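Local coordinates for heavy metal cation tricomponent efflux pump ZneA(CzcA-like) (Cupriavidus metallidurans, PDB 4K0J), which exports zinc ions in exchange for protons, acting as the inner-membrane pump of a tripartite heavy-metal efflux system of the RND superfamily, at residues C[64-69]-C[91-96]; C[109-114]-C[125-130]. All coordinates share one frame; numbering follows the deposited sequence.

Contact 1 of 2, residues C[64-69]-C[91-96]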
ATOM      1  N   GLN C  64     -24.093 -21.373  10.085  1.00 44.04           N
ATOM      2  CA  GLN C  64     -22.711 -21.513  10.496  1.00 45.54           C
ATOM      3  C   GLN C  64     -21.743 -20.803   9.553  1.00 44.50           C
ATOM      4  O   GLN C  64     -20.533 -20.814   9.769  1.00 45.63           O
ATOM      5  CB  GLN C  64     -22.352 -22.996  10.568  1.00 66.07           C
ATOM      6  CG  GLN C  64     -23.544 -23.918  10.799  1.00 64.26           C
ATOM      7  CD  GLN C  64     -23.892 -24.749   9.582  1.00 65.68           C
ATOM      8  OE1 GLN C  64     -23.466 -24.450   8.463  1.00 67.00           O
ATOM      9  NE2 GLN C  64     -24.668 -25.805   9.796  1.00 59.65           N
ATOM     10  N   ILE C  65     -22.268 -20.189   8.504  1.00 53.62           N
ATOM     11  CA  ILE C  65     -21.399 -19.591   7.502  1.00 56.18           C
ATOM     12  C   ILE C  65     -21.443 -18.070   7.559  1.00 53.85           C
ATOM     13  O   ILE C  65     -20.446 -17.427   7.877  1.00 56.49           O
ATOM     14  CB  ILE C  65     -21.753 -20.079   6.084  1.00 55.85           C
ATOM     15  CG1 ILE C  65     -21.909 -21.597   6.069  1.00 39.48           C
ATOM     16  CG2 ILE C  65     -20.681 -19.668   5.100  1.00 38.51           C
ATOM     17  CD1 ILE C  65     -20.643 -22.322   6.433  1.00 40.97           C
ATOM     18  N   THR C  66     -22.606 -17.500   7.262  1.00 51.88           N
ATOM     19  CA  THR C  66     -22.759 -16.050   7.221  1.00 48.17           C
ATOM     20  C   THR C  66     -22.554 -15.406   8.593  1.00 49.07           C
ATOM     21  O   THR C  66     -22.019 -14.305   8.690  1.00 42.77           O
ATOM     22  CB  THR C  66     -24.138 -15.647   6.664  1.00 40.90           C
ATOM     23  OG1 THR C  66     -24.357 -16.307   5.414  1.00 36.75           O
ATOM     24  CG2 THR C  66     -24.215 -14.151   6.447  1.00 38.41           C
ATOM     25  N   ILE C  67     -22.965 -16.101   9.649  1.00 53.71           N
ATOM     26  CA  ILE C  67     -22.893 -15.549  11.004  1.00 63.35           C
ATOM     27  C   ILE C  67     -21.475 -15.301  11.559  1.00 73.99           C
ATOM     28  O   ILE C  67     -21.162 -14.173  11.951  1.00 80.00           O
ATOM     29  CB  ILE C  67     -23.740 -16.367  12.002  1.00 62.44           C
ATOM     30  CG1 ILE C  67     -25.209 -16.313  11.602  1.00 55.93           C
ATOM     31  CG2 ILE C  67     -23.574 -15.821  13.411  1.00 65.99           C
ATOM     32  CD1 ILE C  67     -25.859 -14.988  11.915  1.00 53.44           C
ATOM     33  N   PRO C  68     -20.610 -16.339  11.596  1.00 73.10           N
ATOM     34  CA  PRO C  68     -19.273 -16.101  12.166  1.00 71.98           C
ATOM     35  C   PRO C  68     -18.406 -15.207  11.269  1.00 60.02           C
ATOM     36  O   PRO C  68     -17.564 -14.433  11.755  1.00 50.70           O
ATOM     37  CB  PRO C  68     -18.681 -17.509  12.240  1.00 76.82           C
ATOM     38  CG  PRO C  68     -19.343 -18.248  11.131  1.00 64.54           C
ATOM     39  CD  PRO C  68     -20.747 -17.720  11.091  1.00 65.53           C
ATOM     40  N   LEU C  69     -18.622 -15.337   9.963  1.00 51.61           N
ATOM     41  CA  LEU C  69     -18.016 -14.455   8.983  1.00 45.76           C
ATOM     42  C   LEU C  69     -18.433 -13.027   9.271  1.00 46.13           C
ATOM     43  O   LEU C  69     -17.615 -12.125   9.229  1.00 55.97           O
ATOM     44  CB  LEU C  69     -18.441 -14.838   7.570  1.00 43.25           C
ATOM     45  CG  LEU C  69     -17.472 -15.696   6.767  1.00 42.69           C
ATOM     46  CD1 LEU C  69     -17.220 -17.025   7.459  1.00 52.16           C
ATOM     47  CD2 LEU C  69     -18.008 -15.913   5.364  1.00 40.32           C
ATOM     48  N   SER C  91     -23.737 -17.976   0.402  1.00 56.01           N
ATOM     49  CA  SER C  91     -23.791 -16.874   1.346  1.00 47.36           C
ATOM     50  C   SER C  91     -22.938 -15.747   0.791  1.00 44.94           C
ATOM     51  O   SER C  91     -21.718 -15.881   0.699  1.00 48.97           O
ATOM     52  CB  SER C  91     -23.202 -17.295   2.683  1.00 45.90           C
ATOM     53  OG  SER C  91     -22.560 -16.192   3.298  1.00 37.80           O
ATOM     54  N   LEU C  92     -23.572 -14.644   0.406  1.00 31.35           N
ATOM     55  CA  LEU C  92     -22.819 -13.499  -0.099  1.00 32.93           C
ATOM     56  C   LEU C  92     -22.934 -12.296   0.834  1.00 37.13           C
ATOM     57  O   LEU C  92     -24.034 -11.849   1.173  1.00 37.89           O
ATOM     58  CB  LEU C  92     -23.194 -13.145  -1.547  1.00 29.81           C
ATOM     59  CG  LEU C  92     -24.540 -12.537  -1.927  1.00 29.08           C
ATOM     60  CD1 LEU C  92     -24.474 -11.995  -3.334  1.00 28.02           C
ATOM     61  CD2 LEU C  92     -25.626 -13.572  -1.828  1.00 28.59           C
ATOM     62  N   ILE C  93     -21.784 -11.787   1.259  1.00 33.61           N
ATOM     63  CA  ILE C  93     -21.752 -10.712   2.239  1.00 37.64           C
ATOM     64  C   ILE C  93     -21.248  -9.425   1.619  1.00 36.89           C
ATOM     65  O   ILE C  93     -20.136  -9.379   1.108  1.00 45.20           O
ATOM     66  CB  ILE C  93     -20.850 -11.077   3.427  1.00 42.89           C
ATOM     67  CG1 ILE C  93     -21.483 -12.202   4.253  1.00 43.75           C
ATOM     68  CG2 ILE C  93     -20.566  -9.853   4.277  1.00 41.43           C
ATOM     69  CD1 ILE C  93     -20.621 -12.682   5.398  1.00 39.44           C
ATOM     70  N   THR C  94     -22.070  -8.382   1.655  1.00 35.11           N
ATOM     71  CA  THR C  94     -21.689  -7.096   1.088  1.00 43.93           C
ATOM     72  C   THR C  94     -21.140  -6.174   2.172  1.00 44.93           C
ATOM     73  O   THR C  94     -21.747  -6.025   3.229  1.00 38.30           O
ATOM     74  CB  THR C  94     -22.878  -6.416   0.376  1.00 34.34           C
ATOM     75  OG1 THR C  94     -23.252  -7.185  -0.772  1.00 38.18           O
ATOM     76  CG2 THR C  94     -22.507  -5.015  -0.075  1.00 34.83           C
ATOM     77  N   VAL C  95     -19.980  -5.571   1.911  1.00 47.83           N
ATOM     78  CA  VAL C  95     -19.436  -4.563   2.817  1.00 50.73           C
ATOM     79  C   VAL C  95     -19.159  -3.265   2.083  1.00 46.64           C
ATOM     80  O   VAL C  95     -18.408  -3.252   1.114  1.00 43.79           O
ATOM     81  CB  VAL C  95     -18.130  -5.018   3.489  1.00 54.63           C
ATOM     82  CG1 VAL C  95     -17.470  -3.844   4.210  1.00 54.76           C
ATOM     83  CG2 VAL C  95     -18.401  -6.149   4.458  1.00 66.10           C
ATOM     84  N   VAL C  96     -19.771  -2.177   2.543  1.00 40.93           N
ATOM     85  CA  VAL C  96     -19.452  -0.855   2.027  1.00 41.50           C
ATOM     86  C   VAL C  96     -18.678  -0.085   3.091  1.00 43.84           C
ATOM     87  O   VAL C  96     -18.985  -0.175   4.281  1.00 45.15           O
ATOM     88  CB  VAL C  96     -20.714  -0.096   1.540  1.00 40.99           C
ATOM     89  CG1 VAL C  96     -21.974  -0.874   1.880  1.00 40.20           C
ATOM     90  CG2 VAL C  96     -20.775   1.314   2.117  1.00 46.68           C
TER
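T66 and S91 join helix 62-73 to strand 90-97 through their hydroxyls, while I93, one full strand repeat further on, supplies the apolar half of the contact. The arrangement is a worked example of helix-on-sheet packing in a ferredoxin-like βαββαβ unit: the axes of 64-69 and 91-96 approach to 8.7 Å and differ by 22° in direction, so these parts of the first helix and third strand run roughly parallel. I93 can be followed outward. Its CB leaves the strand toward the helix, and CG1, set anti to the carbonyl carbon, comes within 4.0 Å of CG2 of T66. An extended second torsion (chi2 177°) then carries CD1 on, past the threonine methyl, to the helix itself. There CD1 lies 3.8 Å from CB of L69 and 3.9 Å from O of T66, so the tip touches two residues about one turn apart. The I93 and T66 side chains thus lie alongside each other and run in opposite senses. V49 and M82, from the two neighbouring strands, flank I93 within the sheet. At the other end of the contact, OG1 and OG of T66 and S91 are 2.8 Å apart and hydrogen-bonded, and CB of S91 also lies 4.2 Å from CG2 of I65. OG1 of T66 has a second hydroxyl partner in S86, on strand 79-87. The two branches of one threonine therefore divide the work: the methyl extends the greasy surface around I93, while the buried hydroxyl joins a small polar cluster that satisfies it and links the helix to two adjacent strands.

Contact 2 of 2, residues C[109-114]-C[125-130]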
ATOM      1  N   ARG C 109      -7.887  -5.758   3.606  1.00 48.44           N
ATOM      2  CA  ARG C 109      -8.296  -5.963   4.992  1.00 59.29           C
ATOM      3  C   ARG C 109      -9.376  -7.039   5.056  1.00 58.65           C
ATOM      4  O   ARG C 109      -9.368  -7.928   5.927  1.00 49.56           O
ATOM      5  CB  ARG C 109      -8.829  -4.660   5.591  1.00 62.95           C
ATOM      6  CG  ARG C 109      -7.947  -3.438   5.368  1.00 63.06           C
ATOM      7  CD  ARG C 109      -6.711  -3.439   6.253  1.00 70.08           C
ATOM      8  NE  ARG C 109      -5.653  -4.312   5.746  1.00 77.70           N
ATOM      9  CZ  ARG C 109      -4.777  -3.963   4.808  1.00 68.69           C
ATOM     10  NH1 ARG C 109      -3.852  -4.825   4.418  1.00 70.09           N
ATOM     11  NH2 ARG C 109      -4.823  -2.759   4.261  1.00 58.34           N
ATOM     12  N   LEU C 110     -10.304  -6.936   4.113  1.00 46.48           N
ATOM     13  CA  LEU C 110     -11.385  -7.892   3.971  1.00 44.98           C
ATOM     14  C   LEU C 110     -10.787  -9.272   3.772  1.00 57.59           C
ATOM     15  O   LEU C 110     -11.076 -10.196   4.525  1.00 45.26           O
ATOM     16  CB  LEU C 110     -12.244  -7.517   2.765  1.00 46.38           C
ATOM     17  CG  LEU C 110     -13.684  -8.022   2.736  1.00 44.67           C
ATOM     18  CD1 LEU C 110     -14.437  -7.487   3.940  1.00 42.77           C
ATOM     19  CD2 LEU C 110     -14.352  -7.599   1.439  1.00 39.56           C
ATOM     20  N   GLN C 111      -9.931  -9.392   2.761  1.00 70.38           N
ATOM     21  CA  GLN C 111      -9.300 -10.664   2.433  1.00 74.11           C
ATOM     22  C   GLN C 111      -8.534 -11.249   3.618  1.00 82.85           C
ATOM     23  O   GLN C 111      -8.529 -12.465   3.817  1.00 90.95           O
ATOM     24  CB  GLN C 111      -8.369 -10.512   1.232  1.00 74.25           C
ATOM     25  CG  GLN C 111      -7.951 -11.835   0.631  1.00 84.53           C
ATOM     26  CD  GLN C 111      -9.141 -12.666   0.197  1.00 94.89           C
ATOM     27  OE1 GLN C 111     -10.089 -12.152  -0.397  1.00105.49           O
ATOM     28  NE2 GLN C 111      -9.099 -13.956   0.497  1.00 96.07           N
ATOM     29  N   GLU C 112      -7.896 -10.383   4.400  1.00 76.78           N
ATOM     30  CA  GLU C 112      -7.189 -10.820   5.597  1.00 72.68           C
ATOM     31  C   GLU C 112      -8.164 -11.429   6.591  1.00 68.71           C
ATOM     32  O   GLU C 112      -7.934 -12.527   7.102  1.00 71.62           O
ATOM     33  CB  GLU C 112      -6.447  -9.654   6.250  1.00 84.74           C
ATOM     34  CG  GLU C 112      -5.184  -9.223   5.526  1.00 93.39           C
ATOM     35  CD  GLU C 112      -4.496  -8.050   6.203  1.00102.81           C
ATOM     36  OE1 GLU C 112      -4.221  -8.137   7.421  1.00110.77           O
ATOM     37  OE2 GLU C 112      -4.234  -7.038   5.517  1.00 97.90           O
ATOM     38  N   ARG C 113      -9.259 -10.722   6.853  1.00 65.93           N
ATOM     39  CA  ARG C 113     -10.220 -11.162   7.865  1.00 65.35           C
ATOM     40  C   ARG C 113     -10.967 -12.451   7.512  1.00 63.61           C
ATOM     41  O   ARG C 113     -11.293 -13.243   8.394  1.00 62.75           O
ATOM     42  CB  ARG C 113     -11.213 -10.044   8.189  1.00 66.36           C
ATOM     43  CG  ARG C 113     -10.564  -8.810   8.783  1.00 75.80           C
ATOM     44  CD  ARG C 113      -9.768  -9.153  10.026  1.00 87.36           C
ATOM     45  NE  ARG C 113     -10.594  -9.811  11.032  1.00 98.61           N
ATOM     46  CZ  ARG C 113     -11.334  -9.165  11.926  1.00108.68           C
ATOM     47  NH1 ARG C 113     -11.360  -7.839  11.936  1.00111.60           N
ATOM     48  NH2 ARG C 113     -12.056  -9.845  12.808  1.00110.44           N
ATOM     49  N   ILE C 114     -11.233 -12.666   6.227  1.00 67.91           N
ATOM     50  CA  ILE C 114     -11.962 -13.858   5.794  1.00 67.00           C
ATOM     51  C   ILE C 114     -11.074 -15.101   5.752  1.00 73.95           C
ATOM     52  O   ILE C 114     -11.522 -16.179   5.354  1.00 77.48           O
ATOM     53  CB  ILE C 114     -12.627 -13.671   4.412  1.00 58.45           C
ATOM     54  CG1 ILE C 114     -11.582 -13.690   3.297  1.00 70.45           C
ATOM     55  CG2 ILE C 114     -13.414 -12.384   4.365  1.00 50.06           C
ATOM     56  CD1 ILE C 114     -12.178 -13.593   1.908  1.00 76.28           C
ATOM     57  N   PRO C 125     -14.612 -19.039   1.281  1.00 73.49           N
ATOM     58  CA  PRO C 125     -15.044 -17.668   0.965  1.00 80.89           C
ATOM     59  C   PRO C 125     -14.082 -16.923   0.041  1.00 84.52           C
ATOM     60  O   PRO C 125     -12.889 -16.827   0.329  1.00 89.10           O
ATOM     61  CB  PRO C 125     -15.088 -16.991   2.338  1.00 86.43           C
ATOM     62  CG  PRO C 125     -14.092 -17.738   3.153  1.00 84.69           C
ATOM     63  CD  PRO C 125     -14.152 -19.164   2.676  1.00 78.03           C
ATOM     64  N   SER C 126     -14.617 -16.389  -1.054  1.00 78.83           N
ATOM     65  CA  SER C 126     -13.810 -15.701  -2.058  1.00 61.98           C
ATOM     66  C   SER C 126     -14.157 -14.213  -2.140  1.00 62.39           C
ATOM     67  O   SER C 126     -15.081 -13.748  -1.476  1.00 69.60           O
ATOM     68  CB  SER C 126     -14.003 -16.370  -3.420  1.00 47.09           C
ATOM     69  OG  SER C 126     -13.711 -15.480  -4.483  1.00 48.78           O
ATOM     70  N   LEU C 127     -13.414 -13.468  -2.952  1.00 54.69           N
ATOM     71  CA  LEU C 127     -13.695 -12.050  -3.141  1.00 43.90           C
ATOM     72  C   LEU C 127     -14.226 -11.776  -4.544  1.00 39.55           C
ATOM     73  O   LEU C 127     -13.690 -12.276  -5.528  1.00 45.11           O
ATOM     74  CB  LEU C 127     -12.444 -11.219  -2.885  1.00 37.24           C
ATOM     75  CG  LEU C 127     -12.690  -9.920  -2.122  1.00 37.82           C
ATOM     76  CD1 LEU C 127     -13.275 -10.227  -0.765  1.00 37.75           C
ATOM     77  CD2 LEU C 127     -11.398  -9.145  -1.970  1.00 54.16           C
ATOM     78  N   ASP C 128     -15.291 -10.986  -4.629  1.00 38.84           N
ATOM     79  CA  ASP C 128     -15.873 -10.623  -5.917  1.00 38.70           C
ATOM     80  C   ASP C 128     -14.911  -9.708  -6.680  1.00 30.44           C
ATOM     81  O   ASP C 128     -14.044  -9.088  -6.075  1.00 31.64           O
ATOM     82  CB  ASP C 128     -17.236  -9.943  -5.716  1.00 43.50           C
ATOM     83  CG  ASP C 128     -17.118  -8.449  -5.441  1.00 59.11           C
ATOM     84  OD1 ASP C 128     -17.850  -7.664  -6.082  1.00 73.30           O
ATOM     85  OD2 ASP C 128     -16.308  -8.053  -4.577  1.00 55.25           O
ATOM     86  N   PRO C 129     -15.048  -9.640  -8.014  1.00 29.43           N
ATOM     87  CA  PRO C 129     -14.213  -8.759  -8.842  1.00 34.65           C
ATOM     88  C   PRO C 129     -14.266  -7.284  -8.431  1.00 35.65           C
ATOM     89  O   PRO C 129     -15.298  -6.802  -7.967  1.00 37.41           O
ATOM     90  CB  PRO C 129     -14.793  -8.948 -10.256  1.00 33.58           C
ATOM     91  CG  PRO C 129     -16.094  -9.664 -10.073  1.00 27.59           C
ATOM     92  CD  PRO C 129     -15.923 -10.485  -8.842  1.00 30.95           C
ATOM     93  N   LEU C 130     -13.152  -6.581  -8.607  1.00 31.32           N
ATOM     94  CA  LEU C 130     -13.051  -5.178  -8.212  1.00 45.86           C
ATOM     95  C   LEU C 130     -13.632  -4.253  -9.280  1.00 48.23           C
ATOM     96  O   LEU C 130     -12.923  -3.753 -10.160  1.00 39.61           O
ATOM     97  CB  LEU C 130     -11.601  -4.799  -7.898  1.00 33.68           C
ATOM     98  CG  LEU C 130     -11.367  -3.376  -7.387  1.00 35.03           C
ATOM     99  CD1 LEU C 130     -12.170  -3.107  -6.133  1.00 35.68           C
ATOM    100  CD2 LEU C 130      -9.893  -3.130  -7.127  1.00 40.18           C
TER
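With its CG1 lodged between the backbone N and the carbonyl carbon (chi1 73°) and the chain beyond extended, I114 sends CD1 toward P125, while L110, its CG anti to the backbone N (chi1 -157°), turns CD2 toward L127. These two residues stand one helical turn apart, joined by the backbone bond from N of I114 to O of L110, and together they close the second half of a ferredoxin-like βαββαβ fold: helix 103-113 packs against the short edge strand 126-127. The directions of the side chains suit this packing: P125 and L127 point toward segment 109-114, whereas S126 between them points away. The nearest apolar approach is CD2 of L110 to CD1 of L127, at 3.6 Å, with the two leucines crossing at a slant. The same CD1 of L127 lies 4.4 Å from CD1 of I114, so one methyl is met both by the last turn of the helix and by the residue just after it. Q111, bent at its second torsion, passes alongside L127 in the opposite sense and adds to its burial on the helix side. Beyond the contact, L110 and I114 both rest on I73 of helix 62-73, and D128 forms a salt bridge with R107 back on helix 103-113. E112, salt-bridged to R109 within the helix, also reaches R107 of the second subunit, so this helix serves the trimer interface as well as its own fold. Around P125 the meeting involves backbone as much as side chain: CD1 of I114 lies 3.7 Å from the proline O, and CG of the P125 ring sits 3.7 Å from O of I114.

Of the elements involved, strand 46-52 comes first along the chain, pairing with strand 90-97 on one side and strand 126-127 on the other. Helix 62-73 follows; contact 1 closes a loop from it, through the hairpin of strands 79-87 and 90-97, before contact 2 opens. Helix 103-113 and its return to the sheet edge form the second loop, so the two lie in series, neither nested nor crossed. They meet where CG2 of V95 approaches CD1 of L110 at 4.2 Å. Together they seat both helices on the four strands of the ferredoxin-like unit, whose sheet continues into strands 788-802 and 707-714, and both regions also touch the second subunit.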